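Local coordinates for penicillin-binding protein activator LpoA (Escherichia coli, PDB 6DR3) that regulates peptidoglycan synthesis, being essential for PBP1a function and stimulating its transpeptidase activity in vitro, and is represented here by its amino-terminal domain, at residues Q143-T148 against Q173-L178; A194-W199 against K210-Q215. One frame throughout, in Å; residues are numbered along the deposited sequence.

Contact 1 of 2, residues Q143-T148 against Q173-L178; sequences QNIDAT and QGWLDL
Between residues 143-148 and 173-178, both helical, the nearest CA atoms are those of Thr148 and Trp175, 8.4 Å apart. Neither backbone touches the other at that separation, and the large indole of Trp175 spans the gap. Both of these residues start their side chains toward the opposite helix. The Trp175 ring receives Thr148 on one face and Ile145 at its edge. The methyl CG2 of Thr148 stands over the five-membered ring, 3.8 Å from its centroid and only 13° off the ring normal, a well-placed CH-pi contact. Ile145 lies one turn earlier and meets the far end of the same indole close to its plane, with CG2 3.8 Å from Trp175 CH2. Threonine suits its place because its two branches do different work. With CG2 anti to the backbone N, the methyl reaches the ring while OG1 turns back to its own helix. There it donates a 2.9 Å hydrogen bond to Asn144 O, reaching that oxygen from above the carbonyl plane at a C=O...donor angle of 137°. Asn144 O also accepts the routine helical bond from Thr148 N, so one carbonyl serves two donors. The hydroxyl, in a buried position, is thus satisfied without help from the other helix. This is helix-to-helix packing inside the all-helical, TPR-like amino-terminal domain. No hydrogen bond joins the two segments; they are held by dispersion, with a weak CH-pi attraction from the Thr148 methyl, while Ile145 adds plain apolar contact at the edge.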
ATOM      1  N   GLN A 143      -7.691  -3.386  -6.136  1.00 27.38           N
ATOM      2  CA  GLN A 143      -7.231  -2.004  -6.203  1.00 24.18           C
ATOM      3  C   GLN A 143      -5.723  -1.937  -6.424  1.00 24.87           C
ATOM      4  O   GLN A 143      -5.235  -1.186  -7.280  1.00 21.85           O
ATOM      5  CB  GLN A 143      -7.646  -1.295  -4.911  1.00 28.22           C
ATOM      6  CG  GLN A 143      -6.951   0.009  -4.626  1.00 37.50           C
ATOM      7  CD  GLN A 143      -5.731  -0.140  -3.738  1.00 33.99           C
ATOM      8  OE1 GLN A 143      -5.600  -1.108  -2.985  1.00 32.45           O
ATOM      9  NE2 GLN A 143      -4.827   0.827  -3.821  1.00 41.54           N
ATOM     10  N   ASN A 144      -4.966  -2.730  -5.665  1.00 22.16           N
ATOM     11  CA  ASN A 144      -3.518  -2.779  -5.838  1.00 22.00           C
ATOM     12  C   ASN A 144      -3.143  -3.346  -7.204  1.00 22.58           C
ATOM     13  O   ASN A 144      -2.264  -2.810  -7.892  1.00 17.42           O
ATOM     14  CB  ASN A 144      -2.902  -3.615  -4.713  1.00 23.65           C
ATOM     15  CG  ASN A 144      -1.436  -3.931  -4.943  1.00 26.21           C
ATOM     16  OD1 ASN A 144      -1.090  -4.721  -5.823  1.00 26.66           O
ATOM     17  ND2 ASN A 144      -0.567  -3.329  -4.142  1.00 25.11           N
ATOM     18  N   ILE A 145      -3.800  -4.432  -7.613  1.00 20.19           N
ATOM     19  CA  ILE A 145      -3.506  -5.050  -8.904  1.00 18.68           C
ATOM     20  C   ILE A 145      -3.772  -4.067 -10.040  1.00 17.44           C
ATOM     21  O   ILE A 145      -2.974  -3.948 -10.978  1.00 16.60           O
ATOM     22  CB  ILE A 145      -4.325  -6.347  -9.059  1.00 23.89           C
ATOM     23  CG1 ILE A 145      -3.774  -7.416  -8.112  1.00 19.90           C
ATOM     24  CG2 ILE A 145      -4.312  -6.849 -10.507  1.00 27.41           C
ATOM     25  CD1 ILE A 145      -4.669  -8.618  -7.949  1.00 19.23           C
ATOM     26  N   ASP A 146      -4.894  -3.346  -9.971  1.00 19.78           N
ATOM     27  CA  ASP A 146      -5.236  -2.408 -11.036  1.00 22.73           C
ATOM     28  C   ASP A 146      -4.259  -1.244 -11.099  1.00 22.87           C
ATOM     29  O   ASP A 146      -3.977  -0.737 -12.192  1.00 23.30           O
ATOM     30  CB  ASP A 146      -6.660  -1.896 -10.843  1.00 25.94           C
ATOM     31  CG  ASP A 146      -7.698  -2.973 -11.068  1.00 26.10           C
ATOM     32  OD1 ASP A 146      -7.332  -4.055 -11.578  1.00 25.86           O
ATOM     33  OD2 ASP A 146      -8.880  -2.745 -10.737  1.00 31.15           O
ATOM     34  N   ALA A 147      -3.745  -0.799  -9.950  1.00 24.88           N
ATOM     35  CA  ALA A 147      -2.715   0.234  -9.956  1.00 23.38           C
ATOM     36  C   ALA A 147      -1.423  -0.291 -10.565  1.00 21.92           C
ATOM     37  O   ALA A 147      -0.745   0.425 -11.311  1.00 20.31           O
ATOM     38  CB  ALA A 147      -2.473   0.745  -8.537  1.00 23.10           C
ATOM     39  N   THR A 148      -1.064  -1.540 -10.259  1.00 23.88           N
ATOM     40  CA  THR A 148       0.101  -2.148 -10.890  1.00 24.34           C
ATOM     41  C   THR A 148      -0.051  -2.163 -12.405  1.00 28.66           C
ATOM     42  O   THR A 148       0.906  -1.880 -13.136  1.00 27.71           O
ATOM     43  CB  THR A 148       0.311  -3.571 -10.362  1.00 21.38           C
ATOM     44  OG1 THR A 148       0.382  -3.555  -8.930  1.00 21.35           O
ATOM     45  CG2 THR A 148       1.598  -4.169 -10.920  1.00 23.88           C
ATOM     46  N   GLN A 173       8.880 -10.032 -12.791  1.00 22.18           N
ATOM     47  CA  GLN A 173       9.139 -10.591 -14.112  1.00 24.60           C
ATOM     48  C   GLN A 173       7.842 -11.017 -14.787  1.00 21.05           C
ATOM     49  O   GLN A 173       7.649 -10.781 -15.983  1.00 21.10           O
ATOM     50  CB  GLN A 173      10.099 -11.777 -14.008  1.00 29.25           C
ATOM     51  CG  GLN A 173      10.535 -12.329 -15.360  1.00 43.18           C
ATOM     52  CD  GLN A 173      11.375 -13.586 -15.248  1.00 52.72           C
ATOM     53  OE1 GLN A 173      11.369 -14.265 -14.221  1.00 57.72           O
ATOM     54  NE2 GLN A 173      12.108 -13.901 -16.311  1.00 56.50           N
ATOM     55  N   GLY A 174       6.941 -11.648 -14.031  1.00 22.20           N
ATOM     56  CA  GLY A 174       5.656 -12.028 -14.594  1.00 20.90           C
ATOM     57  C   GLY A 174       4.837 -10.830 -15.028  1.00 20.51           C
ATOM     58  O   GLY A 174       4.189 -10.857 -16.077  1.00 19.80           O
ATOM     59  N   TRP A 175       4.851  -9.760 -14.228  1.00 17.90           N
ATOM     60  CA  TRP A 175       4.133  -8.547 -14.603  1.00 18.96           C
ATOM     61  C   TRP A 175       4.699  -7.949 -15.883  1.00 18.58           C
ATOM     62  O   TRP A 175       3.945  -7.526 -16.766  1.00 24.50           O
ATOM     63  CB  TRP A 175       4.193  -7.523 -13.471  1.00 16.66           C
ATOM     64  CG  TRP A 175       3.166  -7.727 -12.399  1.00 17.86           C
ATOM     65  CD1 TRP A 175       3.398  -8.006 -11.082  1.00 15.14           C
ATOM     66  CD2 TRP A 175       1.744  -7.664 -12.550  1.00 21.41           C
ATOM     67  NE1 TRP A 175       2.209  -8.118 -10.405  1.00 21.27           N
ATOM     68  CE2 TRP A 175       1.177  -7.913 -11.283  1.00 24.29           C
ATOM     69  CE3 TRP A 175       0.893  -7.421 -13.632  1.00 26.74           C
ATOM     70  CZ2 TRP A 175      -0.200  -7.926 -11.070  1.00 23.62           C
ATOM     71  CZ3 TRP A 175      -0.474  -7.434 -13.418  1.00 27.62           C
ATOM     72  CH2 TRP A 175      -1.005  -7.685 -12.148  1.00 26.73           C
ATOM     73  N   LEU A 176       6.029  -7.902 -15.999  1.00 22.26           N
ATOM     74  CA  LEU A 176       6.644  -7.362 -17.204  1.00 24.81           C
ATOM     75  C   LEU A 176       6.369  -8.242 -18.415  1.00 22.37           C
ATOM     76  O   LEU A 176       6.311  -7.739 -19.542  1.00 22.04           O
ATOM     77  CB  LEU A 176       8.150  -7.200 -16.995  1.00 28.03           C
ATOM     78  CG  LEU A 176       8.557  -6.187 -15.919  1.00 29.55           C
ATOM     79  CD1 LEU A 176      10.058  -6.226 -15.696  1.00 28.65           C
ATOM     80  CD2 LEU A 176       8.108  -4.780 -16.289  1.00 31.44           C
ATOM     81  N   ASP A 177       6.191  -9.549 -18.210  1.00 21.61           N
ATOM     82  CA  ASP A 177       5.819 -10.415 -19.321  1.00 23.23           C
ATOM     83  C   ASP A 177       4.415 -10.092 -19.818  1.00 21.95           C
ATOM     84  O   ASP A 177       4.178 -10.036 -21.029  1.00 21.20           O
ATOM     85  CB  ASP A 177       5.915 -11.881 -18.902  1.00 28.67           C
ATOM     86  CG  ASP A 177       5.806 -12.826 -20.079  1.00 29.41           C
ATOM     87  OD1 ASP A 177       6.838 -13.078 -20.734  1.00 35.35           O
ATOM     88  OD2 ASP A 177       4.689 -13.303 -20.359  1.00 30.38           O
ATOM     89  N   LEU A 178       3.470  -9.871 -18.900  1.00 19.00           N
ATOM     90  CA  LEU A 178       2.122  -9.499 -19.315  1.00 22.38           C
ATOM     91  C   LEU A 178       2.120  -8.143 -20.005  1.00 21.16           C
ATOM     92  O   LEU A 178       1.369  -7.925 -20.963  1.00 23.57           O
ATOM     93  CB  LEU A 178       1.183  -9.486 -18.108  1.00 19.95           C
ATOM     94  CG  LEU A 178      -0.291  -9.176 -18.389  1.00 24.21           C
ATOM     95  CD1 LEU A 178      -0.899 -10.198 -19.341  1.00 23.41           C
ATOM     96  CD2 LEU A 178      -1.082  -9.124 -17.091  1.00 22.74           C
TER

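Contact 2 of 2, residues A194-W199 against K210-Q215; sequences AGIADW and KMLPTQ
Trp199 NE1 donates to the backbone oxygen of Gly174, on helix 170-185, over 2.8 Å, a probable hydrogen bond that satisfies the single polar atom of a buried indole. At the other end of the indole, Trp199 CZ3 comes to 4.4 Å from Leu212 CD2, a looser, oblique approach. Closer contact is made by Ile196, one turn earlier on helix 189-202. Its CG2 lies 3.5 Å from Leu212 CD2, tight for two methyl groups, while the other leucine branch, CD1, is 4.1 Å from the same CG2. With Ile196 CG1 beside the backbone N (chi1 -68°), CG2 falls anti to that N and extends out to the leucine. Leu212 begins its side chain obliquely, but its end comes nearer and one methyl, CD2, meets both Ile196 and Trp199. Isoleucine and tryptophan, three residues apart, give the helix an apolar surface well matched to a leucine. The backbone around Leu212 is extended, which lets its carbonyl O serve a different partner, Gln142 NE2 of helix 138-153. Pro213 follows at the N-cap position, where its lack of an N-H costs no helical bond, and it rests on Trp149 and Trp175. A non-helical linker crossing between packed helices and lending them a hydrophobic side chain fits the all-helical, TPR-like architecture of this domain, here with a loop residue filling in against helix 189-202.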
ATOM      1  N   ALA A 194      -6.463 -14.498 -25.629  1.00 28.25           N
ATOM      2  CA  ALA A 194      -5.715 -15.751 -25.637  1.00 31.56           C
ATOM      3  C   ALA A 194      -4.317 -15.561 -25.061  1.00 26.75           C
ATOM      4  O   ALA A 194      -3.820 -16.425 -24.328  1.00 26.42           O
ATOM      5  CB  ALA A 194      -5.639 -16.303 -27.060  1.00 36.55           C
ATOM      6  N   GLY A 195      -3.668 -14.443 -25.382  1.00 24.16           N
ATOM      7  CA  GLY A 195      -2.364 -14.168 -24.801  1.00 27.25           C
ATOM      8  C   GLY A 195      -2.422 -14.043 -23.291  1.00 25.00           C
ATOM      9  O   GLY A 195      -1.503 -14.471 -22.587  1.00 25.65           O
ATOM     10  N   ILE A 196      -3.503 -13.459 -22.770  1.00 24.52           N
ATOM     11  CA  ILE A 196      -3.676 -13.368 -21.324  1.00 24.70           C
ATOM     12  C   ILE A 196      -3.875 -14.754 -20.726  1.00 26.21           C
ATOM     13  O   ILE A 196      -3.320 -15.073 -19.668  1.00 28.34           O
ATOM     14  CB  ILE A 196      -4.851 -12.430 -20.985  1.00 25.06           C
ATOM     15  CG1 ILE A 196      -4.503 -10.989 -21.357  1.00 24.43           C
ATOM     16  CG2 ILE A 196      -5.207 -12.515 -19.498  1.00 25.89           C
ATOM     17  CD1 ILE A 196      -5.695 -10.047 -21.354  1.00 27.07           C
ATOM     18  N   ALA A 197      -4.671 -15.595 -21.388  1.00 26.37           N
ATOM     19  CA  ALA A 197      -4.897 -16.944 -20.879  1.00 25.20           C
ATOM     20  C   ALA A 197      -3.598 -17.736 -20.829  1.00 30.74           C
ATOM     21  O   ALA A 197      -3.345 -18.466 -19.862  1.00 32.71           O
ATOM     22  CB  ALA A 197      -5.933 -17.663 -21.742  1.00 29.31           C
ATOM     23  N   ASP A 198      -2.758 -17.605 -21.858  1.00 24.32           N
ATOM     24  CA  ASP A 198      -1.472 -18.294 -21.845  1.00 22.63           C
ATOM     25  C   ASP A 198      -0.554 -17.722 -20.772  1.00 21.64           C
ATOM     26  O   ASP A 198       0.169 -18.469 -20.102  1.00 22.21           O
ATOM     27  CB  ASP A 198      -0.811 -18.209 -23.220  1.00 24.79           C
ATOM     28  CG  ASP A 198      -1.509 -19.071 -24.261  1.00 23.96           C
ATOM     29  OD1 ASP A 198      -2.231 -20.016 -23.877  1.00 25.08           O
ATOM     30  OD2 ASP A 198      -1.325 -18.804 -25.466  1.00 24.11           O
ATOM     31  N   TRP A 199      -0.573 -16.399 -20.586  1.00 21.21           N
ATOM     32  CA  TRP A 199       0.230 -15.795 -19.527  1.00 23.98           C
ATOM     33  C   TRP A 199      -0.177 -16.331 -18.161  1.00 24.30           C
ATOM     34  O   TRP A 199       0.680 -16.621 -17.318  1.00 20.90           O
ATOM     35  CB  TRP A 199       0.096 -14.271 -19.560  1.00 22.20           C
ATOM     36  CG  TRP A 199       0.749 -13.601 -18.390  1.00 26.52           C
ATOM     37  CD1 TRP A 199       2.069 -13.291 -18.257  1.00 26.69           C
ATOM     38  CD2 TRP A 199       0.109 -13.165 -17.183  1.00 26.12           C
ATOM     39  NE1 TRP A 199       2.294 -12.687 -17.042  1.00 25.57           N
ATOM     40  CE2 TRP A 199       1.107 -12.600 -16.364  1.00 28.92           C
ATOM     41  CE3 TRP A 199      -1.208 -13.198 -16.717  1.00 25.68           C
ATOM     42  CZ2 TRP A 199       0.828 -12.067 -15.107  1.00 28.59           C
ATOM     43  CZ3 TRP A 199      -1.483 -12.670 -15.465  1.00 28.75           C
ATOM     44  CH2 TRP A 199      -0.470 -12.112 -14.676  1.00 29.10           C
ATOM     45  N   LYS A 210      -4.425 -14.819 -10.895  1.00 28.39           N
ATOM     46  CA  LYS A 210      -5.601 -15.239 -10.145  1.00 30.78           C
ATOM     47  C   LYS A 210      -6.671 -14.159 -10.093  1.00 30.58           C
ATOM     48  O   LYS A 210      -7.838 -14.473  -9.839  1.00 31.88           O
ATOM     49  CB  LYS A 210      -5.200 -15.614  -8.716  1.00 33.05           C
ATOM     50  CG  LYS A 210      -3.976 -16.513  -8.624  1.00 38.92           C
ATOM     51  CD  LYS A 210      -3.557 -16.717  -7.177  1.00 48.54           C
ATOM     52  CE  LYS A 210      -2.068 -16.473  -6.989  1.00 55.95           C
ATOM     53  NZ  LYS A 210      -1.688 -16.440  -5.552  1.00 62.17           N
ATOM     54  N   MET A 211      -6.297 -12.901 -10.330  1.00 31.82           N
ATOM     55  CA  MET A 211      -7.212 -11.766 -10.199  1.00 35.65           C
ATOM     56  C   MET A 211      -6.800 -10.748 -11.267  1.00 29.80           C
ATOM     57  O   MET A 211      -5.976  -9.868 -11.018  1.00 24.16           O
ATOM     58  CB  MET A 211      -7.149 -11.185  -8.794  1.00 41.75           C
ATOM     59  CG  MET A 211      -8.288 -10.253  -8.433  1.00 49.57           C
ATOM     60  SD  MET A 211      -8.180  -9.644  -6.733  1.00 52.99           S
ATOM     61  CE  MET A 211      -8.301 -11.164  -5.791  1.00 49.48           C
ATOM     62  N   LEU A 212      -7.380 -10.889 -12.454  1.00 29.67           N
ATOM     63  CA  LEU A 212      -6.922 -10.119 -13.600  1.00 25.51           C
ATOM     64  C   LEU A 212      -7.170  -8.629 -13.375  1.00 25.42           C
ATOM     65  O   LEU A 212      -8.178  -8.253 -12.765  1.00 28.13           O
ATOM     66  CB  LEU A 212      -7.637 -10.573 -14.873  1.00 27.91           C
ATOM     67  CG  LEU A 212      -7.130 -11.856 -15.530  1.00 29.92           C
ATOM     68  CD1 LEU A 212      -8.103 -12.306 -16.608  1.00 32.87           C
ATOM     69  CD2 LEU A 212      -5.741 -11.646 -16.117  1.00 25.34           C
ATOM     70  N   PRO A 213      -6.283  -7.756 -13.848  1.00 24.27           N
ATOM     71  CA  PRO A 213      -6.573  -6.322 -13.801  1.00 26.18           C
ATOM     72  C   PRO A 213      -7.924  -6.026 -14.439  1.00 27.81           C
ATOM     73  O   PRO A 213      -8.236  -6.526 -15.524  1.00 24.95           O
ATOM     74  CB  PRO A 213      -5.420  -5.697 -14.589  1.00 24.26           C
ATOM     75  CG  PRO A 213      -4.307  -6.676 -14.471  1.00 24.00           C
ATOM     76  CD  PRO A 213      -4.955  -8.028 -14.431  1.00 25.03           C
ATOM     77  N   THR A 214      -8.724  -5.219 -13.746  0.78 25.24           N
ATOM     78  CA  THR A 214     -10.038  -4.844 -14.257  0.78 29.31           C
ATOM     79  C   THR A 214      -9.943  -4.289 -15.673  0.78 30.63           C
ATOM     80  O   THR A 214     -10.826  -4.526 -16.504  0.78 32.42           O
ATOM     81  CB  THR A 214     -10.678  -3.819 -13.318  0.78 34.20           C
ATOM     82  OG1 THR A 214     -10.866  -4.411 -12.026  0.78 32.49           O
ATOM     83  CG2 THR A 214     -12.025  -3.337 -13.857  0.78 40.03           C
ATOM     84  N   GLN A 215      -8.873  -3.547 -15.965  1.00 31.94           N
ATOM     85  CA  GLN A 215      -8.744  -2.908 -17.270  1.00 32.87           C
ATOM     86  C   GLN A 215      -8.646  -3.937 -18.388  1.00 29.12           C
ATOM     87  O   GLN A 215      -9.012  -3.644 -19.532  1.00 32.75           O
ATOM     88  CB  GLN A 215      -7.523  -1.988 -17.285  1.00 34.48           C
ATOM     89  CG  GLN A 215      -7.508  -0.946 -16.170  1.00 38.27           C
ATOM     90  CD  GLN A 215      -6.757  -1.414 -14.934  1.00 38.01           C
ATOM     91  OE1 GLN A 215      -6.869  -2.570 -14.524  1.00 30.73           O
ATOM     92  NE2 GLN A 215      -5.981  -0.515 -14.337  1.00 34.96           N
TER

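In the fold
From the N terminus, the chain first lays down helices up to 123-132, then helix 138-153, which contact 1 joins to helix 170-185; 24 residues separate the two segments, over half of them helical. Helix 189-202 follows next, and contact 2 brings it against the segment leading into helix 214-217 after only 10 residues, which include the end of helix 189-202 and most of helix 207-210. The two closures come in series, neither enclosing the other, yet their centres are just 10 Å apart. The chain's return explains this: residues 210-215 come back beside helix 138-153, where Asp146 OD1 probably accepts a hydrogen bond from Thr214 N. Asp177 also packs on Trp199, so the two contacts unite three long helices and the C-terminal linker.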